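Local structure of Iron(3+)-hydroxamate-binding protein FhuD (Bacillus subtilis subsp. subtilis, 3G9Q) at residues Ile148-Thr153 against Tyr159-Asp164; Tyr210-Pro215 against Leu262-Glu267; Glu201-Phe206 against Ser228-Asn233. The protein binds iron(3+)-hydroxamate complexes such as ferrichrome and hands them to the membrane permease of an ABC transporter for iron import. All blocks are in the same frame, centred on the assembly; numbering follows the deposited sequence.

Contact 1: Ile148-Thr153 against Tyr159-Asp164; sequences ISIMQT and YVFGKD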
ATOM      1  N   ILE A 148       3.948  -4.472  17.921  1.00 41.79           N
ATOM      2  CA  ILE A 148       3.086  -3.544  17.230  1.00 36.25           C
ATOM      3  C   ILE A 148       1.981  -4.280  16.494  1.00 38.23           C
ATOM      4  O   ILE A 148       2.216  -5.328  15.901  1.00 42.96           O
ATOM      5  CB  ILE A 148       3.906  -2.675  16.265  1.00 47.65           C
ATOM      6  CG1 ILE A 148       3.001  -2.129  15.167  1.00 47.65           C
ATOM      7  CG2 ILE A 148       5.074  -3.461  15.705  1.00 41.11           C
ATOM      8  CD1 ILE A 148       2.658  -3.037  13.948  1.00 72.95           C
ATOM      9  N   SER A 149       0.770  -3.730  16.551  1.00 31.89           N
ATOM     10  CA  SER A 149      -0.387  -4.338  15.902  1.00 26.28           C
ATOM     11  C   SER A 149      -0.871  -3.520  14.733  1.00 29.88           C
ATOM     12  O   SER A 149      -0.608  -2.324  14.642  1.00 30.68           O
ATOM     13  CB  SER A 149      -1.566  -4.456  16.875  1.00 32.59           C
ATOM     14  OG  SER A 149      -1.219  -5.097  18.076  1.00 33.09           O
ATOM     15  N   ILE A 150      -1.592  -4.172  13.835  1.00 31.14           N
ATOM     16  CA  ILE A 150      -2.184  -3.464  12.715  1.00 42.14           C
ATOM     17  C   ILE A 150      -3.608  -3.968  12.577  1.00 52.60           C
ATOM     18  O   ILE A 150      -3.833  -5.164  12.356  1.00 57.13           O
ATOM     19  CB  ILE A 150      -1.463  -3.712  11.395  1.00 41.34           C
ATOM     20  CG1 ILE A 150       0.009  -3.293  11.522  1.00 36.20           C
ATOM     21  CG2 ILE A 150      -2.183  -2.926  10.289  1.00 22.86           C
ATOM     22  CD1 ILE A 150       0.908  -3.755  10.379  1.00 35.76           C
HETATM   23  N   MSE A 151      -4.577  -3.072  12.726  1.00 46.73           N
HETATM   24  CA  MSE A 151      -5.959  -3.492  12.606  1.00 54.09           C
HETATM   25  C   MSE A 151      -6.928  -2.452  12.087  1.00 51.75           C
HETATM   26  O   MSE A 151      -6.782  -1.254  12.333  1.00 44.15           O
HETATM   27  CB  MSE A 151      -6.460  -4.076  13.941  1.00 57.63           C
HETATM   28  CG  MSE A 151      -6.041  -3.336  15.216  1.00 68.23           C
HETATM   29 SE   MSE A 151      -6.394  -4.312  16.931  1.00 87.40          SE
HETATM   30  CE  MSE A 151      -4.820  -5.500  17.005  1.00 75.47           C
ATOM     31  N   GLN A 152      -7.910  -2.929  11.329  1.00 56.07           N
ATOM     32  CA  GLN A 152      -8.929  -2.050  10.771  1.00 58.59           C
ATOM     33  C   GLN A 152     -10.302  -2.537  11.153  1.00 53.76           C
ATOM     34  O   GLN A 152     -10.540  -3.735  11.305  1.00 50.57           O
ATOM     35  CB  GLN A 152      -8.821  -1.968   9.252  1.00 64.97           C
ATOM     36  CG  GLN A 152      -7.517  -1.374   8.768  1.00 61.24           C
ATOM     37  CD  GLN A 152      -7.479  -1.261   7.269  1.00 57.27           C
ATOM     38  OE1 GLN A 152      -7.597  -2.259   6.554  1.00 48.53           O
ATOM     39  NE2 GLN A 152      -7.323  -0.041   6.780  1.00 58.40           N
ATOM     40  N   THR A 153     -11.209  -1.585  11.282  1.00 50.50           N
ATOM     41  CA  THR A 153     -12.569  -1.872  11.684  1.00 52.97           C
ATOM     42  C   THR A 153     -13.554  -1.754  10.533  1.00 53.52           C
ATOM     43  O   THR A 153     -13.390  -0.916   9.643  1.00 58.32           O
ATOM     44  CB  THR A 153     -12.997  -0.902  12.796  1.00 53.55           C
ATOM     45  OG1 THR A 153     -14.281  -1.281  13.307  1.00 79.53           O
ATOM     46  CG2 THR A 153     -13.064   0.528  12.252  1.00 60.70           C
ATOM     47  N   TYR A 159     -10.331  -6.560  11.763  1.00 54.11           N
ATOM     48  CA  TYR A 159      -9.275  -7.302  11.080  1.00 54.27           C
ATOM     49  C   TYR A 159      -7.891  -6.990  11.680  1.00 44.81           C
ATOM     50  O   TYR A 159      -7.519  -5.829  11.803  1.00 49.99           O
ATOM     51  CB  TYR A 159      -9.293  -6.975   9.565  1.00 46.38           C
ATOM     52  CG  TYR A 159     -10.677  -6.988   8.913  1.00 52.38           C
ATOM     53  CD1 TYR A 159     -11.296  -5.792   8.509  1.00 63.67           C
ATOM     54  CD2 TYR A 159     -11.370  -8.188   8.699  1.00 48.29           C
ATOM     55  CE1 TYR A 159     -12.574  -5.787   7.903  1.00 53.99           C
ATOM     56  CE2 TYR A 159     -12.650  -8.196   8.098  1.00 57.10           C
ATOM     57  CZ  TYR A 159     -13.243  -6.991   7.705  1.00 57.51           C
ATOM     58  OH  TYR A 159     -14.495  -6.988   7.121  1.00 47.26           O
ATOM     59  N   VAL A 160      -7.161  -8.024  12.096  1.00 32.67           N
ATOM     60  CA  VAL A 160      -5.809  -7.851  12.636  1.00 37.24           C
ATOM     61  C   VAL A 160      -4.889  -8.343  11.537  1.00 35.70           C
ATOM     62  O   VAL A 160      -4.788  -9.544  11.298  1.00 36.56           O
ATOM     63  CB  VAL A 160      -5.569  -8.677  13.942  1.00 38.86           C
ATOM     64  CG1 VAL A 160      -6.112 -10.081  13.775  1.00 55.72           C
ATOM     65  CG2 VAL A 160      -4.089  -8.732  14.270  1.00 25.80           C
ATOM     66  N   PHE A 161      -4.230  -7.409  10.856  1.00 39.59           N
ATOM     67  CA  PHE A 161      -3.356  -7.767   9.744  1.00 40.51           C
ATOM     68  C   PHE A 161      -1.992  -8.295  10.118  1.00 42.74           C
ATOM     69  O   PHE A 161      -1.479  -8.025  11.196  1.00 55.38           O
ATOM     70  CB  PHE A 161      -3.194  -6.582   8.804  1.00 31.29           C
ATOM     71  CG  PHE A 161      -4.489  -6.086   8.253  1.00 44.11           C
ATOM     72  CD1 PHE A 161      -5.142  -5.007   8.841  1.00 46.60           C
ATOM     73  CD2 PHE A 161      -5.100  -6.742   7.190  1.00 40.67           C
ATOM     74  CE1 PHE A 161      -6.391  -4.588   8.377  1.00 57.58           C
ATOM     75  CE2 PHE A 161      -6.341  -6.336   6.720  1.00 45.79           C
ATOM     76  CZ  PHE A 161      -6.993  -5.256   7.314  1.00 52.11           C
ATOM     77  N   GLY A 162      -1.423  -9.081   9.216  1.00 50.23           N
ATOM     78  CA  GLY A 162      -0.104  -9.634   9.434  1.00 42.14           C
ATOM     79  C   GLY A 162       0.860  -8.921   8.503  1.00 45.46           C
ATOM     80  O   GLY A 162       0.755  -7.715   8.306  1.00 37.35           O
ATOM     81  N   LYS A 163       1.784  -9.664   7.910  1.00 42.09           N
ATOM     82  CA  LYS A 163       2.756  -9.065   7.023  1.00 52.91           C
ATOM     83  C   LYS A 163       2.446  -9.254   5.549  1.00 57.40           C
ATOM     84  O   LYS A 163       3.005  -8.565   4.696  1.00 65.57           O
ATOM     85  CB  LYS A 163       4.158  -9.614   7.321  1.00 57.81           C
ATOM     86  CG  LYS A 163       4.361 -11.092   7.032  1.00 66.62           C
ATOM     87  CD  LYS A 163       5.785 -11.516   7.390  1.00 77.43           C
ATOM     88  CE  LYS A 163       6.029 -12.987   7.047  1.00 86.99           C
ATOM     89  NZ  LYS A 163       7.443 -13.421   7.276  1.00 82.43           N
ATOM     90  N   ASP A 164       1.543 -10.172   5.239  1.00 64.13           N
ATOM     91  CA  ASP A 164       1.227 -10.439   3.848  1.00 63.84           C
ATOM     92  C   ASP A 164      -0.155 -10.004   3.403  1.00 60.03           C
ATOM     93  O   ASP A 164      -0.818 -10.714   2.656  1.00 59.35           O
ATOM     94  CB  ASP A 164       1.436 -11.930   3.562  1.00 67.93           C
ATOM     95  CG  ASP A 164       2.902 -12.297   3.460  1.00 74.08           C
ATOM     96  OD1 ASP A 164       3.545 -12.584   4.495  1.00 74.47           O
ATOM     97  OD2 ASP A 164       3.420 -12.273   2.325  1.00 83.70           O
TER
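Gln152 and Tyr159 form an antiparallel hydrogen-bonded pair in which each backbone serves the other twice. Tyr159 N gives its hydrogen to Gln152 O at 2.9 Å, an almost straight bond (169° at the hydrogen). In return, Gln152 N donates to Tyr159 O at 3.0 Å, lying in the plane of that carbonyl. One step along, Met151 (selenomethionine in this crystal) and Val160 make the non-hydrogen-bonded pair, their CA atoms 4.4 Å apart. The third backbone bond runs from Phe161 N to Ile150 O at 2.7 Å, the donor tilted 23° from the carbonyl plane; the same oxygen also receives a CA-H contact from Val160. All three hydrogen bonds between the segments are main-chain; Ser149 OG and Tyr159 OH find partners outside them, Gly208 N and Asn154 ND2.

Gln152 and Tyr159 share one face of the sheet, and the end of the Phe161 side chain comes back to Gln152. With CG anti to its carbonyl carbon (chi1 -63°) and the chain extended beyond it, Gln152 runs past the CE1-CZ side of the Phe161 ring, its CG 3.4 Å from CE1 and its OE1, approaching obliquely, 3.2 Å from CZ. Ile150 CG2 meets the next atom of that edge, 3.9 Å from Phe161 CD1, the two side chains crossing at about a right angle. Cutting Gln152 back to an alanine would probably open a gap beside CE1 and CZ and give the ring more freedom to turn. On the face carrying Met151 and Val160, contact is looser, with Met151 CE 4.3 Å from Val160 CG2.

Antiparallel register and a short connection make strands 148-154 and 157-161 a beta hairpin; strand 210-215, beside 148-154, places it in the mixed sheet of the C-terminal lobe.

Contact 2: Tyr210-Pro215 against Leu262-Glu267; sequences YIFAGP and LEFITE
The torsions of Phe212 and Phe264 bring two rings together between a strand and a helix. In Phe212, CG stands anti to the carbonyl carbon (chi1 -81°), carrying the ring off the strand toward the helix. In Phe264 CG is anti to the backbone N (chi1 169°), which swings the end of the side chain back to the strand although its CB does not start in that direction. The two side chains run antiparallel past one another, and the rings meet obliquely, the planes 66° apart with centroids separated by 5.5 Å. Phe264 CE2 sits against the CD2-CE2 side of the Phe212 ring, 3.4 Å from Phe212 CE2, while Phe264 CZ lies near the plane of that ring, at its edge.

Beyond that corner the Phe212 ring reaches the helix backbone itself, CZ being 3.9 Å from Ile265 CA. Ile265 adds its CG2 branch at 4.2 Å from the same CZ. No hydrogen bond spans the contact; its cohesion is apolar. Ile265 continues onto Ile171 and Ile172 of helix 169-175. Within the helix, Leu262 O accepts from both Thr266 N and Thr266 OG1, the latter at 2.7 Å, so the threonine hydroxyl is satisfied by its own helix. Thr266 itself packs on Ala135 and Ile139 of helix 118-143.

Helix 255-270 thus sets Phe264 and Ile265 against Phe212 of strand 210-215, and Tyr243 of the neighbouring strand 242-244 touches both phenylalanine rings. A helix laid over a sheet in this way, with which the 8.5 Å between the CA atoms of Phe212 and Ile265 is consistent, belongs to the layered alpha/beta build of the C-terminal lobe in this family.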
ATOM      1  N   TYR A 210       2.097  -0.889  20.593  1.00 45.49           N
ATOM      2  CA  TYR A 210       1.770   0.191  19.664  1.00 53.41           C
ATOM      3  C   TYR A 210       0.757  -0.322  18.653  1.00 46.95           C
ATOM      4  O   TYR A 210       0.835  -1.469  18.217  1.00 41.45           O
ATOM      5  CB  TYR A 210       3.011   0.702  18.929  1.00 51.38           C
ATOM      6  CG  TYR A 210       4.042   1.318  19.837  1.00 58.12           C
ATOM      7  CD1 TYR A 210       4.924   0.511  20.567  1.00 46.68           C
ATOM      8  CD2 TYR A 210       4.131   2.706  19.984  1.00 41.62           C
ATOM      9  CE1 TYR A 210       5.869   1.063  21.420  1.00 48.11           C
ATOM     10  CE2 TYR A 210       5.076   3.273  20.836  1.00 43.17           C
ATOM     11  CZ  TYR A 210       5.943   2.445  21.552  1.00 60.69           C
ATOM     12  OH  TYR A 210       6.889   2.993  22.404  1.00 67.67           O
ATOM     13  N   ILE A 211      -0.189   0.531  18.283  1.00 45.93           N
ATOM     14  CA  ILE A 211      -1.215   0.133  17.338  1.00 47.17           C
ATOM     15  C   ILE A 211      -1.517   1.145  16.250  1.00 43.66           C
ATOM     16  O   ILE A 211      -1.602   2.341  16.500  1.00 45.53           O
ATOM     17  CB  ILE A 211      -2.535  -0.157  18.053  1.00 46.83           C
ATOM     18  CG1 ILE A 211      -2.291  -1.080  19.253  1.00 54.51           C
ATOM     19  CG2 ILE A 211      -3.508  -0.790  17.062  1.00 52.68           C
ATOM     20  CD1 ILE A 211      -1.678  -2.431  19.060  1.00 85.90           C
ATOM     21  N   PHE A 212      -1.669   0.653  15.032  1.00 45.15           N
ATOM     22  CA  PHE A 212      -2.014   1.506  13.906  1.00 44.23           C
ATOM     23  C   PHE A 212      -3.434   1.099  13.541  1.00 41.18           C
ATOM     24  O   PHE A 212      -3.628   0.140  12.806  1.00 51.77           O
ATOM     25  CB  PHE A 212      -1.084   1.234  12.720  1.00 46.39           C
ATOM     26  CG  PHE A 212       0.236   1.923  12.812  1.00 39.84           C
ATOM     27  CD1 PHE A 212       1.356   1.255  13.270  1.00 27.53           C
ATOM     28  CD2 PHE A 212       0.352   3.261  12.467  1.00 36.77           C
ATOM     29  CE1 PHE A 212       2.571   1.915  13.387  1.00 43.61           C
ATOM     30  CE2 PHE A 212       1.560   3.919  12.581  1.00 36.18           C
ATOM     31  CZ  PHE A 212       2.672   3.248  13.042  1.00 38.42           C
ATOM     32  N   ALA A 213      -4.429   1.803  14.051  1.00 42.25           N
ATOM     33  CA  ALA A 213      -5.793   1.413  13.737  1.00 50.00           C
ATOM     34  C   ALA A 213      -6.544   2.433  12.911  1.00 54.87           C
ATOM     35  O   ALA A 213      -6.217   3.624  12.905  1.00 60.95           O
ATOM     36  CB  ALA A 213      -6.563   1.118  15.008  1.00 47.73           C
ATOM     37  N   GLY A 214      -7.561   1.952  12.208  1.00 48.59           N
ATOM     38  CA  GLY A 214      -8.364   2.834  11.392  1.00 44.16           C
ATOM     39  C   GLY A 214      -9.475   2.071  10.715  1.00 49.32           C
ATOM     40  O   GLY A 214      -9.534   0.842  10.811  1.00 46.73           O
ATOM     41  N   PRO A 215     -10.389   2.773  10.033  1.00 50.21           N
ATOM     42  CA  PRO A 215     -11.481   2.075   9.357  1.00 52.36           C
ATOM     43  C   PRO A 215     -10.989   1.282   8.135  1.00 60.17           C
ATOM     44  O   PRO A 215      -9.910   1.550   7.592  1.00 55.06           O
ATOM     45  CB  PRO A 215     -12.435   3.208   8.984  1.00 34.84           C
ATOM     46  CG  PRO A 215     -11.510   4.358   8.766  1.00 40.16           C
ATOM     47  CD  PRO A 215     -10.544   4.236   9.913  1.00 46.46           C
ATOM     48  N   LEU A 262       5.977   4.606   4.912  1.00 38.11           N
ATOM     49  CA  LEU A 262       7.111   4.417   5.809  1.00 38.02           C
ATOM     50  C   LEU A 262       7.382   5.677   6.588  1.00 34.75           C
ATOM     51  O   LEU A 262       7.890   5.608   7.697  1.00 40.79           O
ATOM     52  CB  LEU A 262       8.382   4.012   5.054  1.00 36.42           C
ATOM     53  CG  LEU A 262       9.645   3.819   5.926  1.00 22.24           C
ATOM     54  CD1 LEU A 262       9.395   2.831   7.055  1.00 23.51           C
ATOM     55  CD2 LEU A 262      10.788   3.325   5.060  1.00 31.05           C
ATOM     56  N   GLU A 263       7.052   6.828   6.013  1.00 43.26           N
ATOM     57  CA  GLU A 263       7.264   8.097   6.706  1.00 49.39           C
ATOM     58  C   GLU A 263       6.254   8.162   7.859  1.00 47.51           C
ATOM     59  O   GLU A 263       6.608   8.462   9.003  1.00 47.40           O
ATOM     60  CB  GLU A 263       7.061   9.271   5.738  1.00 52.46           C
ATOM     61  CG  GLU A 263       7.504  10.645   6.261  1.00 76.27           C
ATOM     62  CD  GLU A 263       7.087  11.799   5.323  1.00 89.64           C
ATOM     63  OE1 GLU A 263       7.437  11.757   4.113  1.00 90.38           O
ATOM     64  OE2 GLU A 263       6.410  12.750   5.798  1.00 89.38           O
ATOM     65  N   PHE A 264       5.000   7.853   7.561  1.00 41.78           N
ATOM     66  CA  PHE A 264       3.977   7.879   8.589  1.00 40.50           C
ATOM     67  C   PHE A 264       4.262   6.889   9.722  1.00 39.52           C
ATOM     68  O   PHE A 264       4.051   7.214  10.890  1.00 38.20           O
ATOM     69  CB  PHE A 264       2.611   7.590   7.981  1.00 36.71           C
ATOM     70  CG  PHE A 264       1.550   7.334   9.000  1.00 38.22           C
ATOM     71  CD1 PHE A 264       1.082   8.353   9.801  1.00 39.28           C
ATOM     72  CD2 PHE A 264       1.034   6.061   9.176  1.00 42.29           C
ATOM     73  CE1 PHE A 264       0.113   8.108  10.763  1.00 42.89           C
ATOM     74  CE2 PHE A 264       0.064   5.808  10.139  1.00 41.53           C
ATOM     75  CZ  PHE A 264      -0.394   6.836  10.931  1.00 40.16           C
ATOM     76  N   ILE A 265       4.721   5.687   9.370  1.00 30.22           N
ATOM     77  CA  ILE A 265       5.050   4.656  10.354  1.00 39.96           C
ATOM     78  C   ILE A 265       6.144   5.189  11.304  1.00 43.92           C
ATOM     79  O   ILE A 265       5.983   5.190  12.529  1.00 35.70           O
ATOM     80  CB  ILE A 265       5.607   3.355   9.675  1.00 45.57           C
ATOM     81  CG1 ILE A 265       4.582   2.769   8.678  1.00 34.45           C
ATOM     82  CG2 ILE A 265       6.028   2.341  10.756  1.00 23.68           C
ATOM     83  CD1 ILE A 265       5.131   1.684   7.757  1.00 62.22           C
ATOM     84  N   THR A 266       7.248   5.644  10.711  1.00 45.58           N
ATOM     85  CA  THR A 266       8.400   6.168  11.436  1.00 42.61           C
ATOM     86  C   THR A 266       8.070   7.375  12.303  1.00 49.06           C
ATOM     87  O   THR A 266       8.373   7.383  13.499  1.00 49.96           O
ATOM     88  CB  THR A 266       9.521   6.543  10.457  1.00 51.76           C
ATOM     89  OG1 THR A 266       9.797   5.424   9.600  1.00 40.47           O
ATOM     90  CG2 THR A 266      10.780   6.928  11.222  1.00 48.76           C
ATOM     91  N   GLU A 267       7.454   8.394  11.709  1.00 43.74           N
ATOM     92  CA  GLU A 267       7.088   9.576  12.470  1.00 43.71           C
ATOM     93  C   GLU A 267       6.243   9.198  13.688  1.00 50.07           C
ATOM     94  O   GLU A 267       6.535   9.633  14.799  1.00 45.25           O
ATOM     95  CB  GLU A 267       6.321  10.574  11.596  1.00 42.20           C
ATOM     96  CG  GLU A 267       5.758  11.766  12.375  1.00 48.94           C
ATOM     97  CD  GLU A 267       6.836  12.609  13.069  1.00 63.91           C
ATOM     98  OE1 GLU A 267       6.477  13.397  13.971  1.00 59.96           O
ATOM     99  OE2 GLU A 267       8.036  12.505  12.717  1.00 58.73           O
TER

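Contact 3: Glu201-Phe206 against Ser228-Asn233; sequences EKLPDF and SSIWKN
Leu203 and Pro204 meet Ile230 and Trp231 where the short, weakly bonded turn at 203-206 meets the helical turn 229-232 in the C-terminal alpha/beta lobe of the binding protein; the centre of the contact lies about 26 Å from the centre of the chain. No hydrogen bond joins the two segments, so the geometry of the apolar groups carries the contact. Ile230 points toward the other segment and presents a single atom, CD1, which sits against both Leu203 and Pro204. It lies 3.3 Å from Pro204 CD and 3.4 Å from Leu203 CB, lodged where the proline ring follows the leucine. Its side chain meets the proline ring at about a right angle but crosses Leu203 more obliquely. Leu200 and Leu234 extend this apolar patch.

Behind it, the indole of Trp231 is directed inward to the sheet, with CG anti to the backbone N (chi1 161°). There the ring touches Ile211 of strand 210-215 and meets the ring of Phe226. The turn bearing Ile230 and Trp231 starts at Ser228, the N-cap residue, whose OG accepts a weak bond from Trp231 N at 3.5 Å; the same OG is also hydrogen-bonded to Val225 O.

Leu203 reaches Trp231 through one methyl alone: CD2 lies in the indole plane, at the ring's edge, 3.6 Å from CE3.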
ATOM      1  N   GLU A 201     -14.075  -8.901  21.804  1.00 57.72           N
ATOM      2  CA  GLU A 201     -13.710  -9.511  23.075  1.00 62.23           C
ATOM      3  C   GLU A 201     -12.258  -9.965  23.118  1.00 59.80           C
ATOM      4  O   GLU A 201     -11.593  -9.858  24.150  1.00 45.29           O
ATOM      5  CB  GLU A 201     -14.620 -10.715  23.360  1.00 73.20           C
ATOM      6  CG  GLU A 201     -15.911 -10.366  24.108  1.00 84.47           C
ATOM      7  CD  GLU A 201     -16.950  -9.673  23.236  1.00 92.73           C
ATOM      8  OE1 GLU A 201     -17.885  -9.049  23.806  1.00 85.69           O
ATOM      9  OE2 GLU A 201     -16.837  -9.766  21.987  1.00 91.02           O
ATOM     10  N   LYS A 202     -11.778 -10.477  21.992  1.00 55.31           N
ATOM     11  CA  LYS A 202     -10.416 -10.973  21.903  1.00 60.95           C
ATOM     12  C   LYS A 202      -9.391  -9.898  21.556  1.00 63.08           C
ATOM     13  O   LYS A 202      -8.216 -10.193  21.315  1.00 63.36           O
ATOM     14  CB  LYS A 202     -10.353 -12.105  20.883  1.00 62.25           C
ATOM     15  CG  LYS A 202     -10.770 -13.440  21.452  1.00 67.08           C
ATOM     16  CD  LYS A 202     -10.708 -14.530  20.397  1.00 80.74           C
ATOM     17  CE  LYS A 202     -11.916 -14.473  19.464  1.00 90.17           C
ATOM     18  NZ  LYS A 202     -13.193 -14.764  20.206  1.00 92.31           N
ATOM     19  N   LEU A 203      -9.845  -8.649  21.543  1.00 56.49           N
ATOM     20  CA  LEU A 203      -8.985  -7.521  21.233  1.00 44.45           C
ATOM     21  C   LEU A 203      -7.794  -7.435  22.196  1.00 43.16           C
ATOM     22  O   LEU A 203      -6.651  -7.330  21.760  1.00 42.22           O
ATOM     23  CB  LEU A 203      -9.800  -6.229  21.260  1.00 39.22           C
ATOM     24  CG  LEU A 203      -9.297  -5.115  20.348  1.00 45.78           C
ATOM     25  CD1 LEU A 203      -9.304  -5.615  18.917  1.00 54.59           C
ATOM     26  CD2 LEU A 203     -10.181  -3.887  20.484  1.00 46.48           C
ATOM     27  N   PRO A 204      -8.037  -7.485  23.514  1.00 41.30           N
ATOM     28  CA  PRO A 204      -6.921  -7.410  24.462  1.00 46.39           C
ATOM     29  C   PRO A 204      -5.944  -8.569  24.310  1.00 45.45           C
ATOM     30  O   PRO A 204      -4.849  -8.533  24.856  1.00 51.97           O
ATOM     31  CB  PRO A 204      -7.613  -7.453  25.822  1.00 44.47           C
ATOM     32  CG  PRO A 204      -8.945  -6.843  25.540  1.00 50.03           C
ATOM     33  CD  PRO A 204      -9.318  -7.476  24.231  1.00 38.49           C
ATOM     34  N   ASP A 205      -6.343  -9.600  23.575  1.00 40.22           N
ATOM     35  CA  ASP A 205      -5.486 -10.758  23.386  1.00 39.92           C
ATOM     36  C   ASP A 205      -4.508 -10.573  22.237  1.00 47.19           C
ATOM     37  O   ASP A 205      -3.487 -11.257  22.157  1.00 48.23           O
ATOM     38  CB  ASP A 205      -6.338 -12.006  23.150  1.00 48.10           C
ATOM     39  CG  ASP A 205      -7.312 -12.269  24.284  1.00 58.78           C
ATOM     40  OD1 ASP A 205      -8.157 -13.186  24.143  1.00 70.55           O
ATOM     41  OD2 ASP A 205      -7.232 -11.558  25.315  1.00 60.50           O
ATOM     42  N   PHE A 206      -4.819  -9.644  21.343  1.00 45.94           N
ATOM     43  CA  PHE A 206      -3.965  -9.372  20.191  1.00 44.16           C
ATOM     44  C   PHE A 206      -3.202  -8.071  20.343  1.00 45.01           C
ATOM     45  O   PHE A 206      -2.027  -7.991  19.999  1.00 46.61           O
ATOM     46  CB  PHE A 206      -4.815  -9.282  18.932  1.00 45.59           C
ATOM     47  CG  PHE A 206      -5.157 -10.604  18.340  1.00 46.58           C
ATOM     48  CD1 PHE A 206      -4.218 -11.291  17.564  1.00 46.31           C
ATOM     49  CD2 PHE A 206      -6.425 -11.153  18.520  1.00 44.95           C
ATOM     50  CE1 PHE A 206      -4.533 -12.503  16.963  1.00 48.49           C
ATOM     51  CE2 PHE A 206      -6.757 -12.368  17.927  1.00 48.77           C
ATOM     52  CZ  PHE A 206      -5.803 -13.048  17.140  1.00 51.00           C
ATOM     53  N   SER A 228     -15.925   1.568  22.084  1.00 75.72           N
ATOM     54  CA  SER A 228     -16.114   0.531  23.084  1.00 75.51           C
ATOM     55  C   SER A 228     -15.170   0.780  24.252  1.00 74.57           C
ATOM     56  O   SER A 228     -14.083   1.342  24.094  1.00 69.46           O
ATOM     57  CB  SER A 228     -15.903  -0.873  22.486  1.00 71.76           C
ATOM     58  OG  SER A 228     -14.586  -1.075  22.011  1.00 64.91           O
ATOM     59  N   SER A 229     -15.626   0.390  25.433  1.00 77.72           N
ATOM     60  CA  SER A 229     -14.866   0.566  26.654  1.00 74.15           C
ATOM     61  C   SER A 229     -13.652  -0.346  26.666  1.00 69.20           C
ATOM     62  O   SER A 229     -12.656  -0.057  27.326  1.00 67.85           O
ATOM     63  CB  SER A 229     -15.763   0.264  27.858  1.00 74.34           C
ATOM     64  OG  SER A 229     -16.350  -1.027  27.749  1.00 67.79           O
ATOM     65  N   ILE A 230     -13.746  -1.444  25.923  1.00 67.07           N
ATOM     66  CA  ILE A 230     -12.669  -2.421  25.851  1.00 67.75           C
ATOM     67  C   ILE A 230     -11.474  -1.929  25.014  1.00 72.55           C
ATOM     68  O   ILE A 230     -10.324  -2.296  25.281  1.00 73.98           O
ATOM     69  CB  ILE A 230     -13.209  -3.785  25.326  1.00 69.01           C
ATOM     70  CG1 ILE A 230     -12.599  -4.127  23.973  1.00 74.02           C
ATOM     71  CG2 ILE A 230     -14.732  -3.757  25.257  1.00 52.65           C
ATOM     72  CD1 ILE A 230     -11.256  -4.833  24.053  1.00 70.10           C
ATOM     73  N   TRP A 231     -11.741  -1.096  24.010  1.00 71.20           N
ATOM     74  CA  TRP A 231     -10.679  -0.545  23.175  1.00 57.59           C
ATOM     75  C   TRP A 231     -10.008   0.612  23.893  1.00 60.16           C
ATOM     76  O   TRP A 231      -8.785   0.717  23.900  1.00 62.19           O
ATOM     77  CB  TRP A 231     -11.236  -0.051  21.836  1.00 51.67           C
ATOM     78  CG  TRP A 231     -10.318   0.905  21.130  1.00 50.28           C
ATOM     79  CD1 TRP A 231     -10.301   2.266  21.248  1.00 47.44           C
ATOM     80  CD2 TRP A 231      -9.239   0.568  20.251  1.00 59.01           C
ATOM     81  NE1 TRP A 231      -9.280   2.797  20.499  1.00 40.36           N
ATOM     82  CE2 TRP A 231      -8.611   1.779  19.878  1.00 54.16           C
ATOM     83  CE3 TRP A 231      -8.739  -0.641  19.742  1.00 63.61           C
ATOM     84  CZ2 TRP A 231      -7.508   1.814  19.019  1.00 55.60           C
ATOM     85  CZ3 TRP A 231      -7.640  -0.603  18.887  1.00 49.02           C
ATOM     86  CH2 TRP A 231      -7.039   0.617  18.536  1.00 50.61           C
ATOM     87  N   LYS A 232     -10.812   1.483  24.490  1.00 56.55           N
ATOM     88  CA  LYS A 232     -10.275   2.631  25.197  1.00 57.65           C
ATOM     89  C   LYS A 232      -9.403   2.187  26.364  1.00 61.10           C
ATOM     90  O   LYS A 232      -8.460   2.870  26.754  1.00 64.59           O
ATOM     91  CB  LYS A 232     -11.420   3.524  25.678  1.00 58.65           C
ATOM     92  CG  LYS A 232     -12.198   4.142  24.516  1.00 68.41           C
ATOM     93  CD  LYS A 232     -13.085   5.325  24.926  1.00 70.09           C
ATOM     94  CE  LYS A 232     -14.375   4.876  25.595  1.00 75.72           C
ATOM     95  NZ  LYS A 232     -15.231   6.040  25.955  1.00 77.81           N
ATOM     96  N   ASN A 233      -9.711   1.017  26.896  1.00 60.94           N
ATOM     97  CA  ASN A 233      -8.979   0.477  28.021  1.00 62.72           C
ATOM     98  C   ASN A 233      -7.672  -0.245  27.658  1.00 68.54           C
ATOM     99  O   ASN A 233      -6.857  -0.541  28.539  1.00 69.01           O
ATOM    100  CB  ASN A 233      -9.900  -0.456  28.789  1.00 65.49           C
ATOM    101  CG  ASN A 233      -9.215  -1.115  29.944  1.00 69.51           C
ATOM    102  OD1 ASN A 233      -8.543  -0.457  30.744  1.00 74.42           O
ATOM    103  ND2 ASN A 233      -9.385  -2.424  30.053  1.00 64.24           N
TER

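How the contacts relate
From the N terminus, contact 1 comes first and closes within a few residues, as strand 148-154 turns back into strand 157-161. Contacts 2 and 3 follow it in series but cross each other: 201-206 opens contact 3, 210-215 opens contact 2, then 228-233 closes contact 3 and 262-267 closes contact 2. Strand 210-215 is the common element. It lies next to strand 148-154 in the mixed sheet, with Ser149 N 2.8 Å from Tyr210 O, and Ala213 CB touches Trp231 CH2 at 3.6 Å. Met151 packs on Leu203 and Phe206, and Val160 on Phe206. Together the contacts tie hairpin, strand 210-215, outer turns and C-terminal helix into one lobe.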